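Local coordinates for putative thiol-disulfide isomerase or thioredoxin (Salmonella enterica subsp. enterica serovar Typhimurium, PDB 3L9V), which probably catalyses the formation or exchange of disulfide bonds in other proteins, as a DsbA-like thiol-disulfide oxidoreductase with a thioredoxin fold, at residues A[10-15]-A[138-143]; A[53-58]-A[132-137]; A[71-76]-A[125-130]; A[85-90]-A[105-110]. All blocks are in the same frame, centred on the assembly; numbering follows the deposited sequence. Where two conformers were deposited one is given.

Overall arrangement
The four contacts close one within another along the chain: 10-15 pairs with 138-143, then 53-58 with 132-137, 71-76 with 125-130, and innermost 85-90 with 105-110. Contacts 1, 2 and 3 share helix 125-140, contact 3 taking its start and contact 1 its end; the centres of contacts 1 and 2 lie about 11 Å apart, those of 2 and 3 about 10 Å. Contact 4 is about 17 Å from contact 3 between centres and is wholly helical. Contacts 3 and 4 touch through Leu-73 and Phe-107. Together they trace the DsbA plan, in which a helical region is inserted into a thioredoxin fold and one long helix returns the chain to the sheet.

Contact 1: A[10-15]-A[138-143]; sequences PPVVDA and FKEYGV
The carbonyl oxygen Glu-140 O is approached by two waters that also reach Pro-10 O, so the loop 10-15 and the last turn of helix 125-140 are joined by a double water bridge. Water 2 donates to Glu-140 O at 2.7 Å and to Pro-10 O at 2.8 Å. Water 1 spans the same two oxygens (2.8 Å to Glu-140 O), though it has more acceptors in reach than protons, so which of them it serves is left open. Beside this polar seam, Val-12 lies on the ring of Tyr-141. Its CG2 stands 3.5 Å from the ring centroid, only 8° off the normal, a nearly vertical CH-pi contact over the middle of one face. The other branch reaches the phenolic end, with Val-12 CG1 3.7 Å from Tyr-141 OH. Ala-15 CB comes to 3.3 Å from the same Tyr-141 OH. Although its CB leaves the backbone away from the loop, Tyr-141 turns CG anti to its carbonyl carbon (chi1 -82°), swinging the ring back so that one face meets Val-12. Phe-21 meets that ring edge-to-face, tying it to the central sheet. Gly-142, with positive phi, is the first residue to leave helical geometry; Gly-142 N bonds back to Lys-139 O (3.2 Å) and Val-143 N to Phe-138 O (3.1 Å). The contact thus joins the loop leading to strand 18-22 to a helix C-terminus closed by a Schellman motif.

Contact 2: A[53-58]-A[132-137]; sequences VKYHVS and ALQERL
Gln-134 reaches from helix 125-140 to the backbone at His-56. Its CB lies 4.1 Å from His-56 O, and the chain runs extended past CG, which rests 4.0 Å from Tyr-55 CD1. CD follows at 4.0 Å from His-56 N. At the tip, beside His-56 CB, OE1 accepts from His-56 N at 2.9 Å; the N-H...O angle is 152° and the donor lies in the carbonyl plane. NE2 bonds in turn to Thr-68 O on helix 64-77, so both ends of the amide are held and its rotation is fixed. Strand 52-56 is the outermost strand on this side of the thioredoxin-fold sheet, and the axes of segments 53-56 and 132-137 lie 91° apart; the N-H of His-56 points out of the sheet's edge and is taken by Gln-134. The His-56 ring leads away from the helix, with NE2 bonded to Phe-24 N. Farther along the helix, Leu-137 CD1 packs obliquely on Tyr-55, 3.5 Å from CZ. Beyond the strand, Ser-58 OG donates to Glu-135 OE2 at 2.6 Å on the syn side of the carboxylate, 25° out of its plane; the same OG is also hydrogen-bonded to Thr-68 OG1. Water 4 links Glu-135 OE1 to Ser-58 N.

Contact 3: A[71-76]-A[125-130]; sequences WALAMV and PAVNDM
Two helices of the DsbA-like fold pack here through Ala-72 and Val-127: helix 64-77 belongs to the helical region inserted between thioredoxin-type elements, and helix 125-140 carries the chain back to the sheet. The segment axes approach to 8.4 Å with their directions 115° apart. Ala-72 sits where the helices come closest, its CA 5.1 Å from Met-130 CA. It points its methyl toward the partner helix, where CB meets Val-127 CG1 at 3.8 Å and Met-130 CB at 3.7 Å. The two methyls of Val-127 are divided between neighbouring residues of the first helix: CG1 lies anti to the backbone N and takes Ala-72, whereas CG2, anti to the carbonyl carbon, touches Leu-73 CD1 at 3.5 Å. Leu-73 also leans on Phe-107, linking this interface to helix 100-111. At the exposed side of the contact, Val-76 sets its CG2 3.6 Å from Ala-126 O, while its CG1 faces Ala-126 CB more loosely. Met-130, a selenomethionine, has CG anti to the backbone N (chi1 -154°) and then bends at chi2 (64°); its chain crosses that of selenomethionine Met-75 at about a right angle. Met-75 also rests on Tyr-55 and Val-53 of the outermost strand, which places the crossing beside the edge of the sheet. The positions of the two terminal methyls are doubtful, but the inner part of the pair is clear: Met-130 CG lies 3.9 Å from Met-75 SE.

Contact 4: A[85-90]-A[105-110]; sequences KAFFTA and RVFMSA
Val-106 sets its two methyls into the face of helix 80-93 formed by Ala-86, Phe-87 and Ala-90. With CG1 anti to the backbone N (chi1 168°), the branches spread along that helix: CG1 lies 3.7 Å from Ala-86 CB, and CG2 lies 3.6 Å from Ala-90 CB, one turn farther on. CG1 also comes over one face of the Phe-87 ring, 4.1 Å from its centroid and 28° off the normal, a CH-pi contact shifted toward the CD1 and CE1 side. Phe-87 itself leaves its helix beside the interface rather than toward it; its CG stands anti to the carbonyl carbon, and this rotation carries the ring across to the partner, where CZ lies 4.2 Å from Phe-107 CB. Beyond Val-106, two methyls touch, Ala-86 CB and Ala-110 CB being 3.6 Å apart. Alanines line the contact, with Val-106 and Phe-87 filling the space between; the segment axes lie 9.6 Å apart at closest, their directions 134° apart. Away from the interface, Thr-89 OG1 turns back to donate to Lys-85 O at 2.8 Å; that oxygen also receives Thr-89 N, from the opposite face of its carbonyl plane. Both phenylalanines extend the packing to a third helix, 64-77: Phe-87 rests on Leu-67 and Ala-70, and Phe-107 on Met-77. On the other side of helix 80-93, Phe-88 touches Cys-29 of helix 27-35, so this helical pair borders the helix at whose start the probable thioredoxin-type CxxC lies.

Contact 1: A[10-15]-A[138-143]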
loop_
_atom_site.group_PDB
_atom_site.type_symbol
_atom_site.label_atom_id
_atom_site.label_comp_id
_atom_site.label_asym_id
_atom_site.label_seq_id
_atom_site.Cartn_x
_atom_site.Cartn_y
_atom_site.Cartn_z
ATOM N N PRO A 10 -7.144 -0.740 -19.771
ATOM C CA PRO A 10 -8.472 -0.155 -19.607
ATOM C C PRO A 10 -8.606 0.348 -18.183
ATOM O O PRO A 10 -7.847 -0.100 -17.330
ATOM C CB PRO A 10 -9.410 -1.357 -19.810
ATOM C CG PRO A 10 -8.510 -2.565 -19.994
ATOM C CD PRO A 10 -7.160 -2.185 -19.515
ATOM N N PRO A 11 -9.553 1.258 -17.932
ATOM C CA PRO A 11 -9.863 1.746 -16.585
ATOM C C PRO A 11 -10.336 0.607 -15.683
ATOM O O PRO A 11 -10.687 -0.463 -16.174
ATOM C CB PRO A 11 -11.008 2.726 -16.828
ATOM C CG PRO A 11 -10.834 3.166 -18.246
ATOM C CD PRO A 11 -10.320 1.967 -18.968
ATOM N N VAL A 12 -10.305 0.827 -14.378
ATOM C CA VAL A 12 -10.844 -0.138 -13.430
ATOM C C VAL A 12 -12.185 0.382 -12.957
ATOM O O VAL A 12 -12.275 1.511 -12.465
ATOM C CB VAL A 12 -9.898 -0.317 -12.222
ATOM C CG1 VAL A 12 -10.472 -1.352 -11.205
ATOM C CG2 VAL A 12 -8.531 -0.722 -12.713
ATOM N N VAL A 13 -13.245 -0.406 -13.120
ATOM C CA VAL A 13 -14.563 0.047 -12.650
ATOM C C VAL A 13 -14.765 -0.251 -11.166
ATOM O O VAL A 13 -14.272 -1.260 -10.645
ATOM C CB VAL A 13 -15.743 -0.557 -13.450
ATOM C CG1 VAL A 13 -15.477 -0.472 -14.940
ATOM C CG2 VAL A 13 -16.000 -1.995 -13.019
ATOM N N ASP A 14 -15.507 0.629 -10.496
ATOM C CA ASP A 14 -15.741 0.498 -9.068
ATOM C C ASP A 14 -14.439 0.554 -8.280
ATOM O O ASP A 14 -14.306 -0.133 -7.271
ATOM C CB ASP A 14 -16.449 -0.818 -8.751
ATOM C CG ASP A 14 -17.802 -0.935 -9.426
ATOM O OD1 ASP A 14 -18.363 0.102 -9.853
ATOM O OD2 ASP A 14 -18.305 -2.076 -9.527
ATOM N N ALA A 15 -13.486 1.369 -8.731
ATOM C CA ALA A 15 -12.221 1.524 -8.014
ATOM C C ALA A 15 -12.396 2.411 -6.804
ATOM O O ALA A 15 -13.152 3.375 -6.839
ATOM C CB ALA A 15 -11.148 2.114 -8.929
ATOM N N PHE A 138 -3.340 -6.284 -9.343
ATOM C CA PHE A 138 -2.001 -5.957 -9.837
ATOM C C PHE A 138 -2.070 -6.029 -11.351
ATOM O O PHE A 138 -1.532 -5.178 -12.037
ATOM C CB PHE A 138 -0.944 -6.931 -9.301
ATOM C CG PHE A 138 0.489 -6.630 -9.751
ATOM C CD1 PHE A 138 1.349 -5.908 -8.949
ATOM C CD2 PHE A 138 0.972 -7.118 -10.952
ATOM C CE1 PHE A 138 2.671 -5.636 -9.353
ATOM C CE2 PHE A 138 2.290 -6.860 -11.353
ATOM C CZ PHE A 138 3.134 -6.119 -10.542
ATOM N N LYS A 139 -2.756 -7.042 -11.864
ATOM C CA LYS A 139 -2.821 -7.220 -13.313
ATOM C C LYS A 139 -3.797 -6.256 -13.985
ATOM O O LYS A 139 -3.498 -5.744 -15.057
ATOM C CB LYS A 139 -3.111 -8.676 -13.696
ATOM C CG LYS A 139 -2.120 -9.683 -13.105
ATOM C CD LYS A 139 -2.350 -11.086 -13.656
ATOM C CE LYS A 139 -3.805 -11.508 -13.507
ATOM N NZ LYS A 139 -4.055 -12.839 -14.131
ATOM N N GLU A 140 -4.923 -5.964 -13.336
ATOM C CA GLU A 140 -5.946 -5.087 -13.915
ATOM C C GLU A 140 -5.498 -3.636 -14.013
ATOM O O GLU A 140 -5.848 -2.945 -14.963
ATOM C CB GLU A 140 -7.252 -5.163 -13.114
ATOM C CG GLU A 140 -7.938 -6.538 -13.184
ATOM C CD GLU A 140 -9.267 -6.555 -12.454
ATOM O OE1 GLU A 140 -9.856 -5.470 -12.231
ATOM O OE2 GLU A 140 -9.718 -7.653 -12.087
ATOM N N TYR A 141 -4.745 -3.177 -13.013
ATOM C CA TYR A 141 -4.257 -1.811 -12.980
ATOM C C TYR A 141 -3.010 -1.668 -13.834
ATOM O O TYR A 141 -2.512 -0.568 -14.023
ATOM C CB TYR A 141 -3.928 -1.363 -11.544
ATOM C CG TYR A 141 -5.122 -0.911 -10.753
ATOM C CD1 TYR A 141 -5.868 -1.814 -10.021
ATOM C CD2 TYR A 141 -5.517 0.426 -10.751
ATOM C CE1 TYR A 141 -6.960 -1.413 -9.313
ATOM C CE2 TYR A 141 -6.617 0.838 -10.034
ATOM C CZ TYR A 141 -7.338 -0.101 -9.318
ATOM O OH TYR A 141 -8.436 0.266 -8.586
ATOM N N GLY A 142 -2.484 -2.783 -14.314
ATOM C CA GLY A 142 -1.283 -2.759 -15.135
ATOM C C GLY A 142 -0.056 -2.318 -14.346
ATOM O O GLY A 142 0.789 -1.596 -14.863
ATOM N N VAL A 143 0.053 -2.761 -13.095
ATOM C CA VAL A 143 1.119 -2.267 -12.216
ATOM C C VAL A 143 2.503 -2.661 -12.694
ATOM O O VAL A 143 2.718 -3.791 -13.099
ATOM C CB VAL A 143 0.938 -2.762 -10.766
ATOM C CG1 VAL A 143 2.055 -2.220 -9.872
ATOM C CG2 VAL A 143 -0.402 -2.298 -10.253
HETATM O O HOH W 1 -8.310 -2.911 -16.249
HETATM O O HOH W 2 -5.293 -1.130 -16.896
#

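Contact 2: A[53-58]-A[132-137]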
loop_
_atom_site.group_PDB
_atom_site.type_symbol
_atom_site.label_atom_id
_atom_site.label_comp_id
_atom_site.label_asym_id
_atom_site.label_seq_id
_atom_site.Cartn_x
_atom_site.Cartn_y
_atom_site.Cartn_z
ATOM N N VAL A 53 -7.147 2.967 -0.511
ATOM C CA VAL A 53 -6.851 1.586 -0.183
ATOM C C VAL A 53 -5.447 1.229 -0.667
ATOM O O VAL A 53 -5.050 1.641 -1.760
ATOM C CB VAL A 53 -7.867 0.648 -0.857
ATOM C CG1 VAL A 53 -7.643 -0.764 -0.415
ATOM C CG2 VAL A 53 -9.296 1.093 -0.507
ATOM N N LYS A 54 -4.708 0.460 0.138
ATOM C CA LYS A 54 -3.371 0.025 -0.233
ATOM C C LYS A 54 -3.290 -1.472 -0.419
ATOM O O LYS A 54 -3.808 -2.276 0.378
ATOM C CB LYS A 54 -2.317 0.485 0.807
ATOM C CG LYS A 54 -2.343 1.962 1.067
ATOM C CD LYS A 54 -1.163 2.392 1.931
ATOM C CE LYS A 54 0.147 2.193 1.203
ATOM N NZ LYS A 54 1.334 2.755 1.922
ATOM N N TYR A 55 -2.606 -1.844 -1.477
ATOM C CA TYR A 55 -2.415 -3.219 -1.800
ATOM C C TYR A 55 -0.940 -3.504 -1.882
ATOM O O TYR A 55 -0.201 -2.754 -2.511
ATOM C CB TYR A 55 -3.027 -3.532 -3.161
ATOM C CG TYR A 55 -4.513 -3.260 -3.263
ATOM C CD1 TYR A 55 -5.409 -3.819 -2.358
ATOM C CD2 TYR A 55 -5.021 -2.496 -4.309
ATOM C CE1 TYR A 55 -6.780 -3.601 -2.478
ATOM C CE2 TYR A 55 -6.390 -2.271 -4.442
ATOM C CZ TYR A 55 -7.258 -2.827 -3.526
ATOM O OH TYR A 55 -8.598 -2.591 -3.652
ATOM N N HIS A 56 -0.543 -4.631 -1.301
ATOM C CA HIS A 56 0.847 -5.073 -1.300
ATOM C C HIS A 56 1.197 -5.891 -2.540
ATOM O O HIS A 56 0.365 -6.643 -3.062
ATOM C CB HIS A 56 1.159 -5.876 -0.027
ATOM C CG HIS A 56 2.616 -5.953 0.269
ATOM N ND1 HIS A 56 3.410 -7.030 -0.095
ATOM C CD2 HIS A 56 3.461 -5.064 0.852
ATOM C CE1 HIS A 56 4.654 -6.796 0.252
ATOM N NE2 HIS A 56 4.718 -5.616 0.842
ATOM N N VAL A 57 2.425 -5.733 -3.023
ATOM C CA VAL A 57 2.861 -6.437 -4.217
ATOM C C VAL A 57 3.916 -7.462 -3.829
ATOM O O VAL A 57 4.754 -7.217 -2.961
ATOM C CB VAL A 57 3.399 -5.487 -5.329
ATOM C CG1 VAL A 57 2.465 -4.270 -5.512
ATOM C CG2 VAL A 57 4.803 -5.050 -5.040
ATOM N N SER A 58 3.857 -8.613 -4.485
ATOM C CA SER A 58 4.591 -9.797 -4.074
ATOM C C SER A 58 5.903 -9.918 -4.799
ATOM O O SER A 58 6.795 -10.617 -4.332
ATOM C CB SER A 58 3.748 -11.046 -4.348
ATOM O OG SER A 58 2.542 -10.950 -3.625
ATOM N N ALA A 132 -5.896 -13.254 -3.414
ATOM C CA ALA A 132 -6.347 -13.317 -4.800
ATOM C C ALA A 132 -6.632 -11.921 -5.309
ATOM O O ALA A 132 -6.200 -11.551 -6.396
ATOM C CB ALA A 132 -7.589 -14.173 -4.931
ATOM N N LEU A 133 -7.368 -11.141 -4.528
ATOM C CA LEU A 133 -7.726 -9.804 -4.969
ATOM C C LEU A 133 -6.479 -8.950 -5.266
ATOM O O LEU A 133 -6.429 -8.249 -6.289
ATOM C CB LEU A 133 -8.598 -9.109 -3.935
ATOM C CG LEU A 133 -8.941 -7.662 -4.306
ATOM C CD1 LEU A 133 -9.916 -7.595 -5.496
ATOM C CD2 LEU A 133 -9.486 -6.903 -3.111
ATOM N N GLN A 134 -5.478 -9.004 -4.383
ATOM C CA GLN A 134 -4.281 -8.169 -4.569
ATOM C C GLN A 134 -3.546 -8.525 -5.844
ATOM O O GLN A 134 -3.067 -7.639 -6.582
ATOM C CB GLN A 134 -3.347 -8.239 -3.358
ATOM C CG GLN A 134 -3.939 -7.560 -2.099
ATOM C CD GLN A 134 -3.025 -7.723 -0.888
ATOM O OE1 GLN A 134 -2.193 -6.856 -0.607
ATOM N NE2 GLN A 134 -3.176 -8.842 -0.168
ATOM N N GLU A 135 -3.470 -9.822 -6.115
ATOM C CA GLU A 135 -2.767 -10.288 -7.292
ATOM C C GLU A 135 -3.601 -10.012 -8.551
ATOM O O GLU A 135 -3.051 -9.704 -9.605
ATOM C CB GLU A 135 -2.421 -11.769 -7.168
ATOM C CG GLU A 135 -1.570 -12.123 -5.935
ATOM C CD GLU A 135 -0.117 -11.615 -6.014
ATOM O OE1 GLU A 135 0.226 -10.902 -6.982
ATOM O OE2 GLU A 135 0.684 -11.932 -5.096
ATOM N N ARG A 136 -4.925 -10.107 -8.433
ATOM C CA ARG A 136 -5.816 -9.805 -9.550
ATOM C C ARG A 136 -5.687 -8.323 -9.923
ATOM O O ARG A 136 -5.457 -7.975 -11.083
ATOM C CB ARG A 136 -7.273 -10.152 -9.187
ATOM C CG ARG A 136 -8.306 -9.730 -10.222
ATOM C CD ARG A 136 -9.603 -10.567 -10.117
ATOM N NE ARG A 136 -10.387 -10.254 -8.926
ATOM C CZ ARG A 136 -10.403 -10.990 -7.815
ATOM N NH1 ARG A 136 -9.675 -12.098 -7.715
ATOM N NH2 ARG A 136 -11.149 -10.609 -6.793
ATOM N N LEU A 137 -5.792 -7.456 -8.925
ATOM C CA LEU A 137 -5.770 -6.028 -9.192
ATOM C C LEU A 137 -4.401 -5.558 -9.702
ATOM O O LEU A 137 -4.317 -4.565 -10.436
ATOM C CB LEU A 137 -6.251 -5.243 -7.979
ATOM C CG LEU A 137 -7.696 -5.565 -7.567
ATOM C CD1 LEU A 137 -8.087 -4.843 -6.260
ATOM C CD2 LEU A 137 -8.683 -5.231 -8.702
HETATM O O HOH W 3 -0.453 -6.768 -5.718
HETATM O O HOH W 4 1.636 -8.703 -6.345
#

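Contact 3: A[71-76]-A[125-130]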
loop_
_atom_site.group_PDB
_atom_site.type_symbol
_atom_site.label_atom_id
_atom_site.label_comp_id
_atom_site.label_asym_id
_atom_site.label_seq_id
_atom_site.Cartn_x
_atom_site.Cartn_y
_atom_site.Cartn_z
ATOM N N TRP A 71 -0.431 -8.897 4.718
ATOM C CA TRP A 71 -1.241 -7.709 4.465
ATOM C C TRP A 71 -2.717 -8.053 4.187
ATOM O O TRP A 71 -3.621 -7.352 4.608
ATOM C CB TRP A 71 -0.662 -6.944 3.266
ATOM C CG TRP A 71 -1.291 -5.612 3.076
ATOM C CD1 TRP A 71 -2.154 -5.243 2.068
ATOM C CD2 TRP A 71 -1.113 -4.448 3.904
ATOM N NE1 TRP A 71 -2.536 -3.927 2.240
ATOM C CE2 TRP A 71 -1.902 -3.413 3.343
ATOM C CE3 TRP A 71 -0.379 -4.187 5.072
ATOM C CZ2 TRP A 71 -1.958 -2.126 3.898
ATOM C CZ3 TRP A 71 -0.442 -2.923 5.630
ATOM C CH2 TRP A 71 -1.224 -1.898 5.040
ATOM N N ALA A 72 -2.934 -9.104 3.417
ATOM C CA ALA A 72 -4.289 -9.602 3.188
ATOM C C ALA A 72 -4.958 -9.855 4.552
ATOM O O ALA A 72 -6.127 -9.548 4.756
ATOM C CB ALA A 72 -4.224 -10.884 2.345
ATOM N N LEU A 73 -4.191 -10.375 5.507
ATOM C CA LEU A 73 -4.754 -10.690 6.823
ATOM C C LEU A 73 -5.090 -9.401 7.556
ATOM O O LEU A 73 -6.201 -9.232 8.079
ATOM C CB LEU A 73 -3.794 -11.584 7.646
ATOM C CG LEU A 73 -4.325 -11.924 9.036
ATOM C CD1 LEU A 73 -5.663 -12.690 8.951
ATOM C CD2 LEU A 73 -3.261 -12.722 9.807
ATOM N N ALA A 74 -4.127 -8.477 7.579
ATOM C CA ALA A 74 -4.365 -7.127 8.069
ATOM C C ALA A 74 -5.656 -6.507 7.493
ATOM O O ALA A 74 -6.462 -5.944 8.221
ATOM C CB ALA A 74 -3.179 -6.224 7.716
HETATM N N MSE A 75 -5.818 -6.554 6.178
HETATM C CA MSE A 75 -7.025 -5.995 5.564
HETATM C C MSE A 75 -8.289 -6.707 6.093
HETATM O O MSE A 75 -9.232 -6.069 6.549
HETATM C CB MSE A 75 -6.951 -6.090 4.029
HETATM C CG MSE A 75 -5.733 -5.391 3.363
HETATM SE SE MSE A 75 -5.674 -5.738 1.399
HETATM C CE MSE A 75 -6.909 -4.307 1.024
ATOM N N VAL A 76 -8.305 -8.031 6.053
ATOM C CA VAL A 76 -9.457 -8.755 6.595
ATOM C C VAL A 76 -9.770 -8.311 8.036
ATOM O O VAL A 76 -10.934 -8.131 8.384
ATOM C CB VAL A 76 -9.254 -10.268 6.518
ATOM C CG1 VAL A 76 -10.353 -11.009 7.309
ATOM C CG2 VAL A 76 -9.250 -10.717 5.055
ATOM N N PRO A 125 -9.994 -18.953 4.196
ATOM C CA PRO A 125 -10.594 -18.582 2.908
ATOM C C PRO A 125 -10.638 -17.067 2.692
ATOM O O PRO A 125 -10.320 -16.600 1.596
ATOM C CB PRO A 125 -12.010 -19.155 3.002
ATOM C CG PRO A 125 -11.853 -20.361 3.877
ATOM C CD PRO A 125 -10.757 -20.017 4.881
ATOM N N ALA A 126 -11.027 -16.314 3.715
ATOM C CA ALA A 126 -11.121 -14.863 3.587
ATOM C C ALA A 126 -9.766 -14.205 3.259
ATOM O O ALA A 126 -9.707 -13.229 2.512
ATOM C CB ALA A 126 -11.725 -14.253 4.832
ATOM N N VAL A 127 -8.686 -14.742 3.820
ATOM C CA VAL A 127 -7.350 -14.237 3.522
ATOM C C VAL A 127 -6.931 -14.719 2.152
ATOM O O VAL A 127 -6.314 -13.973 1.393
ATOM C CB VAL A 127 -6.316 -14.660 4.584
ATOM C CG1 VAL A 127 -4.916 -14.156 4.220
ATOM C CG2 VAL A 127 -6.713 -14.095 5.873
ATOM N N ASN A 128 -7.270 -15.967 1.835
ATOM C CA ASN A 128 -7.017 -16.498 0.506
ATOM C C ASN A 128 -7.642 -15.584 -0.543
ATOM O O ASN A 128 -7.002 -15.282 -1.557
ATOM C CB ASN A 128 -7.578 -17.913 0.335
ATOM C CG ASN A 128 -6.782 -18.961 1.087
ATOM O OD1 ASN A 128 -5.635 -18.738 1.465
ATOM N ND2 ASN A 128 -7.395 -20.120 1.298
ATOM N N ASP A 129 -8.881 -15.152 -0.286
ATOM C CA ASP A 129 -9.610 -14.283 -1.204
ATOM C C ASP A 129 -8.877 -12.956 -1.350
ATOM O O ASP A 129 -8.811 -12.410 -2.429
ATOM C CB ASP A 129 -11.011 -13.967 -0.683
ATOM C CG ASP A 129 -11.982 -15.131 -0.824
ATOM O OD1 ASP A 129 -11.590 -16.189 -1.345
ATOM O OD2 ASP A 129 -13.144 -14.973 -0.403
HETATM N N MSE A 130 -8.345 -12.437 -0.247
HETATM C CA MSE A 130 -7.750 -11.107 -0.244
HETATM C C MSE A 130 -6.374 -11.106 -0.931
HETATM O O MSE A 130 -5.952 -10.104 -1.515
HETATM C CB MSE A 130 -7.674 -10.551 1.172
HETATM C CG MSE A 130 -7.679 -9.035 1.241
HETATM SE SE MSE A 130 -9.357 -8.265 0.579
HETATM C CE MSE A 130 -9.085 -6.451 1.194
#

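Contact 4: A[85-90]-A[105-110]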
loop_
_atom_site.group_PDB
_atom_site.type_symbol
_atom_site.label_atom_id
_atom_site.label_comp_id
_atom_site.label_asym_id
_atom_site.label_seq_id
_atom_site.Cartn_x
_atom_site.Cartn_y
_atom_site.Cartn_z
ATOM N N LYS A 85 2.815 0.369 9.896
ATOM C CA LYS A 85 3.834 0.935 10.752
ATOM C C LYS A 85 4.769 -0.160 11.248
ATOM O O LYS A 85 5.988 -0.003 11.214
ATOM C CB LYS A 85 3.168 1.645 11.932
ATOM C CG LYS A 85 4.085 2.617 12.645
ATOM C CD LYS A 85 3.327 3.579 13.551
ATOM N NZ LYS A 85 3.640 5.261 15.402
ATOM N N ALA A 86 4.202 -1.286 11.677
ATOM C CA ALA A 86 5.028 -2.378 12.207
ATOM C C ALA A 86 5.994 -3.000 11.185
ATOM O O ALA A 86 7.164 -3.255 11.506
ATOM C CB ALA A 86 4.158 -3.460 12.844
ATOM N N PHE A 87 5.518 -3.250 9.963
ATOM C CA PHE A 87 6.363 -3.888 8.960
ATOM C C PHE A 87 7.425 -2.952 8.347
ATOM O O PHE A 87 8.498 -3.407 7.940
ATOM C CB PHE A 87 5.529 -4.561 7.878
ATOM C CG PHE A 87 4.991 -5.920 8.283
ATOM C CD1 PHE A 87 5.843 -6.931 8.676
ATOM C CD2 PHE A 87 3.641 -6.184 8.239
ATOM C CE1 PHE A 87 5.347 -8.183 9.029
ATOM C CE2 PHE A 87 3.141 -7.425 8.607
ATOM C CZ PHE A 87 3.988 -8.418 9.007
ATOM N N PHE A 88 7.126 -1.656 8.272
ATOM C CA PHE A 88 8.132 -0.716 7.800
ATOM C C PHE A 88 9.223 -0.519 8.855
ATOM O O PHE A 88 10.389 -0.440 8.533
ATOM C CB PHE A 88 7.498 0.613 7.402
ATOM C CG PHE A 88 7.010 0.635 5.964
ATOM C CD1 PHE A 88 7.825 0.202 4.952
ATOM C CD2 PHE A 88 5.741 1.117 5.649
ATOM C CE1 PHE A 88 7.381 0.230 3.622
ATOM C CE2 PHE A 88 5.295 1.144 4.338
ATOM C CZ PHE A 88 6.110 0.698 3.330
ATOM N N THR A 89 8.825 -0.445 10.118
ATOM C CA THR A 89 9.794 -0.411 11.208
ATOM C C THR A 89 10.649 -1.664 11.188
ATOM O O THR A 89 11.879 -1.581 11.166
ATOM C CB THR A 89 9.086 -0.288 12.551
ATOM O OG1 THR A 89 8.299 0.898 12.524
ATOM C CG2 THR A 89 10.099 -0.206 13.700
ATOM N N ALA A 90 10.001 -2.825 11.132
ATOM C CA ALA A 90 10.732 -4.088 11.178
ATOM C C ALA A 90 11.719 -4.230 10.034
ATOM O O ALA A 90 12.823 -4.746 10.219
ATOM C CB ALA A 90 9.783 -5.277 11.203
ATOM N N ARG A 105 5.807 -13.029 13.598
ATOM C CA ARG A 105 6.190 -12.438 14.873
ATOM C C ARG A 105 5.850 -10.950 14.912
ATOM O O ARG A 105 5.239 -10.466 15.868
ATOM C CB ARG A 105 7.685 -12.703 15.140
ATOM C CG ARG A 105 8.194 -12.237 16.487
ATOM C CD ARG A 105 9.691 -12.534 16.635
ATOM N NE ARG A 105 10.470 -12.157 15.452
ATOM C CZ ARG A 105 10.818 -10.909 15.140
ATOM N NH1 ARG A 105 10.456 -9.892 15.914
ATOM N NH2 ARG A 105 11.521 -10.673 14.043
ATOM N N VAL A 106 6.211 -10.215 13.861
ATOM C CA VAL A 106 5.885 -8.792 13.831
ATOM C C VAL A 106 4.353 -8.579 13.770
ATOM O O VAL A 106 3.834 -7.624 14.339
ATOM C CB VAL A 106 6.545 -8.081 12.621
ATOM C CG1 VAL A 106 5.953 -6.690 12.437
ATOM C CG2 VAL A 106 8.083 -8.033 12.771
ATOM N N PHE A 107 3.629 -9.445 13.063
ATOM C CA PHE A 107 2.179 -9.246 12.937
ATOM C C PHE A 107 1.542 -9.428 14.319
ATOM O O PHE A 107 0.733 -8.607 14.756
ATOM C CB PHE A 107 1.583 -10.239 11.933
ATOM C CG PHE A 107 0.149 -9.953 11.558
ATOM C CD1 PHE A 107 -0.885 -10.215 12.448
ATOM C CD2 PHE A 107 -0.165 -9.469 10.298
ATOM C CE1 PHE A 107 -2.213 -9.974 12.102
ATOM C CE2 PHE A 107 -1.481 -9.219 9.933
ATOM C CZ PHE A 107 -2.515 -9.460 10.837
HETATM N N MSE A 108 1.935 -10.498 15.009
HETATM C CA MSE A 108 1.413 -10.798 16.356
HETATM C C MSE A 108 1.728 -9.712 17.359
HETATM O O MSE A 108 0.895 -9.351 18.171
HETATM C CB MSE A 108 1.998 -12.116 16.878
HETATM C CG MSE A 108 1.447 -13.318 16.170
HETATM SE SE MSE A 108 2.427 -14.885 16.725
HETATM C CE MSE A 108 2.203 -14.580 18.668
ATOM N N SER A 109 2.942 -9.180 17.293
ATOM C CA SER A 109 3.340 -8.126 18.210
ATOM C C SER A 109 2.553 -6.839 17.979
ATOM O O SER A 109 2.245 -6.114 18.910
ATOM C CB SER A 109 4.838 -7.849 18.072
ATOM O OG SER A 109 5.217 -6.756 18.888
ATOM N N ALA A 110 2.217 -6.551 16.735
ATOM C CA ALA A 110 1.526 -5.304 16.418
ATOM C C ALA A 110 0.042 -5.411 16.760
ATOM O O ALA A 110 -0.620 -4.422 17.110
ATOM C CB ALA A 110 1.703 -4.981 14.942
#